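Local structure of extracellular protein containing a SCP domain (Bacillus anthracis, 4IFA) at residues Gly164-Tyr169 against Val180-Asp185; Gly288-Ala293 against Gln334-Lys339; Gly67-Ile72 against Glu80-Asn85. The protein is of unknown function but is an extracellular protein that joins a CAP-associated N-terminal region to a C-terminal SCP (CAP-family) domain. One frame throughout, in Å; residues are numbered along the deposited sequence.

Contact 1: residues Gly164-Tyr169 against Val180-Asp185; sequences GWAQLY and VRYMDD
Gly164 brings its CA within 3.5 Å of Met183 O, where the antiparallel hairpin ladder begins, at the ends far from the turn. Trp165 then makes the usual pair of backbone bonds with Met183 (a selenomethionine), and its CG, anti to the carbonyl carbon (chi1 -52°), carries the indole back so that NE1 donates to Asp185 OD1 at 2.9 Å. That bond is bent, and OD1 is met on its anti side, out of both the carboxylate and the indole plane. Ala166 CB turns to the other face and rests 3.8 Å from Tyr182 CD1. Gln167 N donates to Arg181 O at 2.8 Å, almost straight. Their side chains run alongside each other, and Gln167 OE1 takes a weak bond from Arg181 NE (3.1 Å). Leu168 CD2 packs on Val180 CG2 at 4.1 Å. Tyr169 sets one ring face, toward its rim, over Gln167 CG and offers OH, in the guanidinium plane, to Arg181 NH2 (3.0 Å, 169°), while Arg181 NH1 forms a salt bridge with Asp297. Strand 158-161 flanks the hairpin beyond Ala166, helix 185-191 covers Trp165 and Met183, and helix 298-306 meets Tyr169 and Arg181.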
loop_
_atom_site.group_PDB
_atom_site.type_symbol
_atom_site.label_atom_id
_atom_site.label_comp_id
_atom_site.label_asym_id
_atom_site.label_seq_id
_atom_site.Cartn_x
_atom_site.Cartn_y
_atom_site.Cartn_z
ATOM N N GLY A 164 7.805 16.260 8.851
ATOM C CA GLY A 164 6.822 15.358 8.318
ATOM C C GLY A 164 6.212 14.356 9.274
ATOM O O GLY A 164 6.184 14.555 10.484
ATOM N N TRP A 165 5.740 13.255 8.699
ATOM C CA TRP A 165 5.029 12.224 9.431
ATOM C C TRP A 165 5.397 10.843 8.954
ATOM O O TRP A 165 5.814 10.650 7.811
ATOM C CB TRP A 165 3.530 12.400 9.172
ATOM C CG TRP A 165 3.079 13.797 9.436
ATOM C CD1 TRP A 165 3.000 14.819 8.544
ATOM C CD2 TRP A 165 2.732 14.349 10.712
ATOM N NE1 TRP A 165 2.583 15.975 9.179
ATOM C CE2 TRP A 165 2.417 15.706 10.512
ATOM C CE3 TRP A 165 2.639 13.818 12.001
ATOM C CZ2 TRP A 165 2.009 16.533 11.549
ATOM C CZ3 TRP A 165 2.238 14.655 13.036
ATOM C CH2 TRP A 165 1.926 15.979 12.801
ATOM N N ALA A 166 5.199 9.853 9.817
ATOM C CA ALA A 166 5.368 8.441 9.463
ATOM C C ALA A 166 4.110 7.716 9.884
ATOM O O ALA A 166 3.742 7.747 11.044
ATOM C CB ALA A 166 6.572 7.794 10.154
ATOM N N GLN A 167 3.441 7.087 8.936
ATOM C CA GLN A 167 2.284 6.232 9.206
ATOM C C GLN A 167 2.850 4.817 9.320
ATOM O O GLN A 167 3.471 4.305 8.385
ATOM C CB GLN A 167 1.282 6.312 8.059
ATOM C CG GLN A 167 -0.050 5.581 8.218
ATOM C CD GLN A 167 -0.988 5.844 7.014
ATOM O OE1 GLN A 167 -0.548 6.186 5.913
ATOM N NE2 GLN A 167 -2.274 5.625 7.225
ATOM N N LEU A 168 2.597 4.183 10.454
ATOM C CA LEU A 168 3.204 2.886 10.794
ATOM C C LEU A 168 2.164 1.802 10.612
ATOM O O LEU A 168 1.268 1.655 11.435
ATOM C CB LEU A 168 3.750 2.911 12.226
ATOM C CG LEU A 168 4.703 4.064 12.580
ATOM C CD1 LEU A 168 5.069 3.993 14.078
ATOM C CD2 LEU A 168 5.945 4.026 11.728
ATOM N N TYR A 169 2.297 1.028 9.535
ATOM C CA TYR A 169 1.317 0.002 9.224
ATOM C C TYR A 169 1.666 -1.300 9.939
ATOM O O TYR A 169 2.751 -1.863 9.757
ATOM C CB TYR A 169 1.236 -0.240 7.722
ATOM C CG TYR A 169 0.467 0.784 6.912
ATOM C CD1 TYR A 169 -0.914 0.887 7.027
ATOM C CD2 TYR A 169 1.095 1.592 5.959
ATOM C CE1 TYR A 169 -1.648 1.756 6.269
ATOM C CE2 TYR A 169 0.352 2.457 5.173
ATOM C CZ TYR A 169 -1.000 2.536 5.336
ATOM O OH TYR A 169 -1.791 3.338 4.523
ATOM N N VAL A 180 5.948 1.280 6.329
ATOM C CA VAL A 180 6.037 2.645 6.851
ATOM C C VAL A 180 5.763 3.579 5.668
ATOM O O VAL A 180 6.434 3.489 4.640
ATOM C CB VAL A 180 7.428 2.970 7.427
ATOM C CG1 VAL A 180 7.504 4.415 7.888
ATOM C CG2 VAL A 180 7.754 2.017 8.613
ATOM N N ARG A 181 4.778 4.468 5.840
ATOM C CA ARG A 181 4.484 5.503 4.851
ATOM C C ARG A 181 4.899 6.850 5.394
ATOM O O ARG A 181 4.244 7.392 6.255
ATOM C CB ARG A 181 2.994 5.508 4.438
ATOM C CG ARG A 181 2.706 6.435 3.280
ATOM C CD ARG A 181 1.242 6.818 3.231
ATOM N NE ARG A 181 0.289 5.726 3.014
ATOM C CZ ARG A 181 -0.221 5.330 1.848
ATOM N NH1 ARG A 181 0.177 5.838 0.715
ATOM N NH2 ARG A 181 -1.137 4.366 1.826
ATOM N N TYR A 182 5.974 7.429 4.845
ATOM C CA TYR A 182 6.415 8.741 5.219
ATOM C C TYR A 182 5.662 9.753 4.358
ATOM O O TYR A 182 5.464 9.501 3.171
ATOM C CB TYR A 182 7.897 8.921 4.928
ATOM C CG TYR A 182 8.782 7.987 5.741
ATOM C CD1 TYR A 182 8.892 8.134 7.107
ATOM C CD2 TYR A 182 9.547 6.996 5.131
ATOM C CE1 TYR A 182 9.709 7.285 7.869
ATOM C CE2 TYR A 182 10.372 6.182 5.858
ATOM C CZ TYR A 182 10.479 6.330 7.221
ATOM O OH TYR A 182 11.311 5.490 7.938
HETATM N N MSE A 183 5.227 10.840 4.980
HETATM C CA MSE A 183 4.512 11.901 4.261
HETATM C C MSE A 183 4.853 13.263 4.775
HETATM O O MSE A 183 4.970 13.442 5.980
HETATM C CB MSE A 183 3.006 11.726 4.479
HETATM C CG MSE A 183 2.411 10.454 3.919
HETATM SE SE MSE A 183 0.463 10.278 4.355
HETATM C CE MSE A 183 0.716 9.651 6.147
ATOM N N ASP A 184 5.013 14.235 3.879
ATOM C CA ASP A 184 5.129 15.632 4.296
ATOM C C ASP A 184 3.700 16.124 4.666
ATOM O O ASP A 184 2.706 15.389 4.507
ATOM C CB ASP A 184 5.856 16.512 3.232
ATOM C CG ASP A 184 5.116 16.628 1.905
ATOM O OD1 ASP A 184 3.985 16.116 1.737
ATOM O OD2 ASP A 184 5.697 17.264 0.994
ATOM N N ASP A 185 3.591 17.342 5.204
ATOM C CA ASP A 185 2.282 17.854 5.633
ATOM C C ASP A 185 1.233 17.843 4.507
ATOM O O ASP A 185 0.089 17.406 4.696
ATOM C CB ASP A 185 2.393 19.306 6.108
ATOM C CG ASP A 185 3.174 19.487 7.422
ATOM O OD1 ASP A 185 3.570 18.519 8.096
ATOM O OD2 ASP A 185 3.369 20.665 7.795
#

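Contact 2: residues Gly288-Ala293 against Gln334-Lys339; sequences GENIAA and QNFIRK
Asn290 lays its amide alongside that of Gln334, the two planes 30° apart, on the face of the sheet that also carries Phe336. The pairing belongs to the mixed sheet of the SCP (CAP) domain, where strand 286-293, carrying the Gly-Glu-Asn sequence, forms one edge and runs antiparallel to the C-terminal strand 331-338. Asn290 ND2 donates to Gln334 OE1 at 2.9 Å, nearly along the C=O axis of the glutamine. ND2 also bonds the backbone O of His311, and Asn290 OD1 meets Asn314 ND2, so both ends of this buried amide are gripped and its rotation is fixed. Beneath the side chains the backbones form two hydrogen-bonded pairs. Asn290 N donates to Gln334 O at 3.0 Å. In return, Gln334 N donates to Asn290 O at 2.8 Å; Gly288 and Phe336 make the other two bonds. Between them Glu289 CA approaches Gln334 O at 3.2 Å in a CA-H...O contact.

Glu289 projects from the opposite face, its chain extended with CG anti to the backbone N (chi1 172°), beside the side chain of Asn335. Glu289 OE1 is hydrogen-bonded to His265 ND1, and OE2 forms a salt bridge with Arg276; this His-Glu pair probably corresponds to the one in the central cavity of CAP domains. On the first face, Phe336 turns its ring edge to the glycine carbonyl, with Gly288 O in the ring plane and 3.7 Å from Phe336 CD2.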
loop_
_atom_site.group_PDB
_atom_site.type_symbol
_atom_site.label_atom_id
_atom_site.label_comp_id
_atom_site.label_asym_id
_atom_site.label_seq_id
_atom_site.Cartn_x
_atom_site.Cartn_y
_atom_site.Cartn_z
ATOM N N GLY A 288 -10.731 -17.217 -5.524
ATOM C CA GLY A 288 -11.105 -16.418 -4.347
ATOM C C GLY A 288 -11.065 -14.946 -4.691
ATOM O O GLY A 288 -10.432 -14.550 -5.652
ATOM N N GLU A 289 -11.759 -14.133 -3.897
ATOM C CA GLU A 289 -11.826 -12.697 -4.159
ATOM C C GLU A 289 -11.767 -11.857 -2.903
ATOM O O GLU A 289 -12.430 -12.176 -1.933
ATOM C CB GLU A 289 -13.136 -12.365 -4.865
ATOM C CG GLU A 289 -13.456 -10.876 -5.053
ATOM C CD GLU A 289 -14.669 -10.704 -5.945
ATOM O OE1 GLU A 289 -15.814 -10.771 -5.427
ATOM O OE2 GLU A 289 -14.456 -10.540 -7.156
ATOM N N ASN A 290 -10.999 -10.759 -2.974
ATOM C CA ASN A 290 -11.055 -9.718 -1.965
ATOM C C ASN A 290 -11.495 -8.431 -2.670
ATOM O O ASN A 290 -10.957 -8.085 -3.706
ATOM C CB ASN A 290 -9.699 -9.448 -1.286
ATOM C CG ASN A 290 -9.280 -10.535 -0.353
ATOM O OD1 ASN A 290 -10.109 -11.282 0.167
ATOM N ND2 ASN A 290 -7.965 -10.605 -0.062
ATOM N N ILE A 291 -12.425 -7.714 -2.052
ATOM C CA ILE A 291 -12.914 -6.430 -2.540
ATOM C C ILE A 291 -12.751 -5.355 -1.465
ATOM O O ILE A 291 -12.784 -5.626 -0.264
ATOM C CB ILE A 291 -14.402 -6.481 -3.065
ATOM C CG1 ILE A 291 -15.312 -7.164 -2.060
ATOM C CG2 ILE A 291 -14.442 -7.179 -4.438
ATOM C CD1 ILE A 291 -16.821 -7.118 -2.474
ATOM N N ALA A 292 -12.506 -4.123 -1.930
ATOM C CA ALA A 292 -12.371 -2.954 -1.067
ATOM C C ALA A 292 -12.846 -1.725 -1.797
ATOM O O ALA A 292 -12.760 -1.638 -3.017
ATOM C CB ALA A 292 -10.900 -2.742 -0.700
ATOM N N ALA A 293 -13.358 -0.768 -1.042
ATOM C CA ALA A 293 -13.782 0.500 -1.617
ATOM C C ALA A 293 -13.457 1.681 -0.706
ATOM O O ALA A 293 -13.632 1.636 0.500
ATOM C CB ALA A 293 -15.299 0.501 -1.902
ATOM N N GLN A 334 -9.098 -8.039 -5.849
ATOM C CA GLN A 334 -8.150 -9.131 -6.081
ATOM C C GLN A 334 -8.943 -10.355 -6.474
ATOM O O GLN A 334 -9.877 -10.745 -5.749
ATOM C CB GLN A 334 -7.380 -9.490 -4.809
ATOM C CG GLN A 334 -6.357 -8.482 -4.350
ATOM C CD GLN A 334 -5.697 -8.875 -3.037
ATOM O OE1 GLN A 334 -6.364 -9.301 -2.090
ATOM N NE2 GLN A 334 -4.357 -8.756 -2.971
ATOM N N ASN A 335 -8.532 -11.009 -7.564
ATOM C CA ASN A 335 -9.060 -12.317 -7.931
ATOM C C ASN A 335 -7.877 -13.291 -7.939
ATOM O O ASN A 335 -6.925 -13.178 -8.718
ATOM C CB ASN A 335 -9.836 -12.320 -9.250
ATOM C CG ASN A 335 -11.221 -11.700 -9.140
ATOM O OD1 ASN A 335 -11.719 -11.330 -8.029
ATOM N ND2 ASN A 335 -11.863 -11.565 -10.287
ATOM N N PHE A 336 -7.941 -14.258 -7.026
ATOM C CA PHE A 336 -6.927 -15.279 -6.846
ATOM C C PHE A 336 -7.389 -16.522 -7.587
ATOM O O PHE A 336 -8.578 -16.860 -7.568
ATOM C CB PHE A 336 -6.801 -15.660 -5.349
ATOM C CG PHE A 336 -6.355 -14.556 -4.432
ATOM C CD1 PHE A 336 -5.018 -14.442 -4.099
ATOM C CD2 PHE A 336 -7.267 -13.667 -3.887
ATOM C CE1 PHE A 336 -4.591 -13.447 -3.249
ATOM C CE2 PHE A 336 -6.847 -12.643 -3.057
ATOM C CZ PHE A 336 -5.501 -12.549 -2.738
ATOM N N ILE A 337 -6.456 -17.228 -8.223
ATOM C CA ILE A 337 -6.768 -18.489 -8.893
ATOM C C ILE A 337 -5.711 -19.542 -8.649
ATOM O O ILE A 337 -4.584 -19.265 -8.224
ATOM C CB ILE A 337 -6.952 -18.350 -10.425
ATOM C CG1 ILE A 337 -5.683 -17.777 -11.081
ATOM C CG2 ILE A 337 -8.170 -17.411 -10.741
ATOM C CD1 ILE A 337 -5.717 -17.888 -12.622
ATOM N N ARG A 338 -6.141 -20.782 -8.839
ATOM C CA ARG A 338 -5.271 -21.934 -8.864
ATOM C C ARG A 338 -5.397 -22.542 -10.241
ATOM O O ARG A 338 -6.511 -22.838 -10.699
ATOM C CB ARG A 338 -5.654 -23.018 -7.834
ATOM C CG ARG A 338 -4.749 -24.244 -7.916
ATOM C CD ARG A 338 -5.160 -25.295 -6.905
ATOM N NE ARG A 338 -4.339 -26.492 -6.978
ATOM C CZ ARG A 338 -3.203 -26.702 -6.325
ATOM N NH1 ARG A 338 -2.687 -25.751 -5.542
ATOM N NH2 ARG A 338 -2.569 -27.856 -6.475
ATOM N N LYS A 339 -4.283 -22.745 -10.905
ATOM C CA LYS A 339 -4.315 -23.516 -12.137
ATOM C C LYS A 339 -3.028 -24.314 -12.285
ATOM O O LYS A 339 -2.130 -24.215 -11.445
ATOM C CB LYS A 339 -4.648 -22.655 -13.353
ATOM C CG LYS A 339 -3.675 -21.524 -13.575
ATOM C CD LYS A 339 -4.032 -20.741 -14.807
ATOM C CE LYS A 339 -3.037 -19.632 -15.076
ATOM N NZ LYS A 339 -3.412 -18.911 -16.330
ATOM O OXT LYS A 339 -2.916 -25.133 -13.219
#

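Contact 3: residues Gly67-Ile72 against Glu80-Asn85; sequences GEPSRI and EWWVYN
Tyr84 takes Pro69 over one ring face: CA of the proline sits 3.8 Å from the ring centroid in a CH-pi contact, shifted toward the rim. At the ring edge, in plane, lies Gly67 O, to which Tyr84 OH donates at 2.7 Å; this ties the sheet to the residue where the chain leaves helix 59-66. Trp66 meets the same tyrosine edge-to-face. The indole of Trp82 carries Ile72 over one face, CG1 standing 4.2 Å from the centroid of the five-membered ring, while Pro69 CG approaches obliquely. The third flat group, the Arg71 guanidinium, has Val83 CG2 over one face, 3.8 Å from Arg71 NH1. Asn85 ND2 lies in plane at its edge, a contact of two donors and no hydrogen bond. The bend of the arginine at chi3 (-51°) folds the group back over the valine. Arg71 NE forms a salt bridge with Glu73, and Asn85 ND2 bonds Asp226 of helix 210-234.

In one of two conformers, so with some doubt, Ser70 OG donates to Asn85 OD1 at 2.9 Å. The backbone Ser70 N gives Val83 O a bond of 2.8 Å, whereas Arg71 N makes only a weak one of 3.5 Å to Val83 O. The return bond, from Val83 N to Arg71 O, is nearly straight (174°). Two consecutive residues, Ser70 and Arg71, thus face the single Val83: a classic beta bulge at the start of the edge strand of a beta hairpin.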
loop_
_atom_site.group_PDB
_atom_site.type_symbol
_atom_site.label_atom_id
_atom_site.label_comp_id
_atom_site.label_asym_id
_atom_site.label_seq_id
_atom_site.Cartn_x
_atom_site.Cartn_y
_atom_site.Cartn_z
ATOM N N GLY A 67 19.347 5.057 -7.795
ATOM C CA GLY A 67 19.361 4.615 -9.194
ATOM C C GLY A 67 18.006 4.840 -9.867
ATOM O O GLY A 67 17.096 5.425 -9.271
ATOM N N GLU A 68 17.860 4.380 -11.101
ATOM C CA GLU A 68 16.618 4.536 -11.833
ATOM C C GLU A 68 15.582 3.590 -11.238
ATOM O O GLU A 68 15.900 2.433 -10.932
ATOM C CB GLU A 68 16.784 4.228 -13.332
ATOM C CG GLU A 68 17.527 5.276 -14.169
ATOM C CD GLU A 68 16.721 6.557 -14.464
ATOM O OE1 GLU A 68 15.498 6.624 -14.187
ATOM O OE2 GLU A 68 17.332 7.520 -15.009
ATOM N N PRO A 69 14.346 4.089 -11.021
ATOM C CA PRO A 69 13.303 3.206 -10.557
ATOM C C PRO A 69 12.909 2.197 -11.643
ATOM O O PRO A 69 13.196 2.401 -12.831
ATOM C CB PRO A 69 12.135 4.160 -10.303
ATOM C CG PRO A 69 12.339 5.282 -11.218
ATOM C CD PRO A 69 13.821 5.416 -11.405
ATOM N N SER A 70 12.252 1.123 -11.222
ATOM C CA SER A 70 11.748 0.110 -12.145
ATOM C C SER A 70 10.614 0.687 -12.976
ATOM O O SER A 70 10.611 0.578 -14.214
ATOM C CB SER A 70 11.203 -1.076 -11.354
ATOM O OG SER A 70 12.097 -1.425 -10.312
ATOM N N ARG A 71 9.688 1.347 -12.279
ATOM C CA ARG A 71 8.443 1.894 -12.858
ATOM C C ARG A 71 8.265 3.322 -12.340
ATOM O O ARG A 71 8.618 3.611 -11.189
ATOM C CB ARG A 71 7.166 1.144 -12.327
ATOM C CG ARG A 71 7.017 -0.259 -12.716
ATOM C CD ARG A 71 5.546 -0.656 -12.802
ATOM N NE ARG A 71 4.759 -0.311 -11.620
ATOM C CZ ARG A 71 4.856 -0.952 -10.459
ATOM N NH1 ARG A 71 4.087 -0.608 -9.432
ATOM N NH2 ARG A 71 5.710 -1.947 -10.312
ATOM N N ILE A 72 7.662 4.170 -13.165
ATOM C CA ILE A 72 7.188 5.501 -12.757
ATOM C C ILE A 72 5.713 5.537 -13.182
ATOM O O ILE A 72 5.386 5.237 -14.348
ATOM C CB ILE A 72 7.952 6.665 -13.371
ATOM C CG1 ILE A 72 9.397 6.671 -12.856
ATOM C CG2 ILE A 72 7.260 7.980 -12.974
ATOM C CD1 ILE A 72 10.321 7.699 -13.588
ATOM N N GLU A 80 4.112 11.493 -8.552
ATOM C CA GLU A 80 4.333 10.278 -9.328
ATOM C C GLU A 80 5.093 9.308 -8.426
ATOM O O GLU A 80 6.039 9.681 -7.699
ATOM C CB GLU A 80 5.179 10.555 -10.577
ATOM C CG GLU A 80 4.531 11.386 -11.652
ATOM C CD GLU A 80 5.510 11.667 -12.752
ATOM O OE1 GLU A 80 6.338 12.594 -12.596
ATOM O OE2 GLU A 80 5.449 10.974 -13.777
ATOM N N TRP A 81 4.695 8.054 -8.475
ATOM C CA TRP A 81 5.413 7.017 -7.755
ATOM C C TRP A 81 6.604 6.527 -8.554
ATOM O O TRP A 81 6.466 6.151 -9.743
ATOM C CB TRP A 81 4.531 5.819 -7.436
ATOM C CG TRP A 81 3.464 5.959 -6.415
ATOM C CD1 TRP A 81 2.101 5.879 -6.620
ATOM C CD2 TRP A 81 3.649 6.079 -5.006
ATOM N NE1 TRP A 81 1.448 5.950 -5.418
ATOM C CE2 TRP A 81 2.366 6.037 -4.409
ATOM C CE3 TRP A 81 4.770 6.213 -4.191
ATOM C CZ2 TRP A 81 2.187 6.133 -3.030
ATOM C CZ3 TRP A 81 4.586 6.292 -2.826
ATOM C CH2 TRP A 81 3.295 6.285 -2.266
ATOM N N TRP A 82 7.764 6.494 -7.914
ATOM C CA TRP A 82 8.995 5.915 -8.458
ATOM C C TRP A 82 9.118 4.605 -7.668
ATOM O O TRP A 82 9.423 4.622 -6.451
ATOM C CB TRP A 82 10.194 6.827 -8.197
ATOM C CG TRP A 82 10.302 8.065 -9.024
ATOM C CD1 TRP A 82 9.291 8.817 -9.542
ATOM C CD2 TRP A 82 11.513 8.747 -9.316
ATOM N NE1 TRP A 82 9.820 9.918 -10.205
ATOM C CE2 TRP A 82 11.184 9.891 -10.086
ATOM C CE3 TRP A 82 12.858 8.492 -9.021
ATOM C CZ2 TRP A 82 12.157 10.789 -10.555
ATOM C CZ3 TRP A 82 13.824 9.368 -9.515
ATOM C CH2 TRP A 82 13.469 10.517 -10.245
ATOM N N VAL A 83 8.963 3.470 -8.336
ATOM C CA VAL A 83 8.871 2.179 -7.660
ATOM C C VAL A 83 10.153 1.380 -7.821
ATOM O O VAL A 83 10.610 1.148 -8.932
ATOM C CB VAL A 83 7.729 1.359 -8.282
ATOM C CG1 VAL A 83 7.570 0.018 -7.602
ATOM C CG2 VAL A 83 6.424 2.138 -8.154
ATOM N N TYR A 84 10.705 0.928 -6.699
ATOM C CA TYR A 84 11.890 0.081 -6.625
ATOM C C TYR A 84 11.460 -1.299 -6.113
ATOM O O TYR A 84 11.515 -1.571 -4.917
ATOM C CB TYR A 84 12.933 0.720 -5.690
ATOM C CG TYR A 84 13.455 2.026 -6.246
ATOM C CD1 TYR A 84 14.619 2.079 -6.994
ATOM C CD2 TYR A 84 12.757 3.224 -6.037
ATOM C CE1 TYR A 84 15.088 3.285 -7.547
ATOM C CE2 TYR A 84 13.200 4.424 -6.582
ATOM C CZ TYR A 84 14.375 4.462 -7.299
ATOM O OH TYR A 84 14.811 5.665 -7.831
ATOM N N ASN A 85 11.043 -2.140 -7.053
ATOM C CA ASN A 85 10.459 -3.453 -6.698
ATOM C C ASN A 85 11.247 -4.652 -7.183
ATOM O O ASN A 85 10.758 -5.763 -7.056
ATOM C CB ASN A 85 9.040 -3.565 -7.287
ATOM C CG ASN A 85 9.047 -3.629 -8.797
ATOM O OD1 ASN A 85 10.031 -3.238 -9.417
ATOM N ND2 ASN A 85 7.969 -4.110 -9.416
#

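Contacts 1 and 3 are two hairpins of one antiparallel sheet in the CAP-associated region. Their centres are about 19 Å apart, yet they touch where Arg181 NH1 packs on Trp81 CZ2 at 4.3 Å. Contact 2 belongs to the SCP domain, its centre about 28 Å from that of contact 1 and about 26 Å from that of contact 3; the nearest atoms are about 12 and 13 Å away. Helix 298-306 touches both contact 1, at Tyr169 and Arg181, and contact 2, at Gln334; helix 210-234 lies against contact 3. Of the three, contact 2 alone holds the Glu289-His265 pair of the probable CAP cavity, whereas a 1,2-ethanediol, probably from the crystallisation liquor, lies about 4 Å from the Trp82 side chain of contact 3.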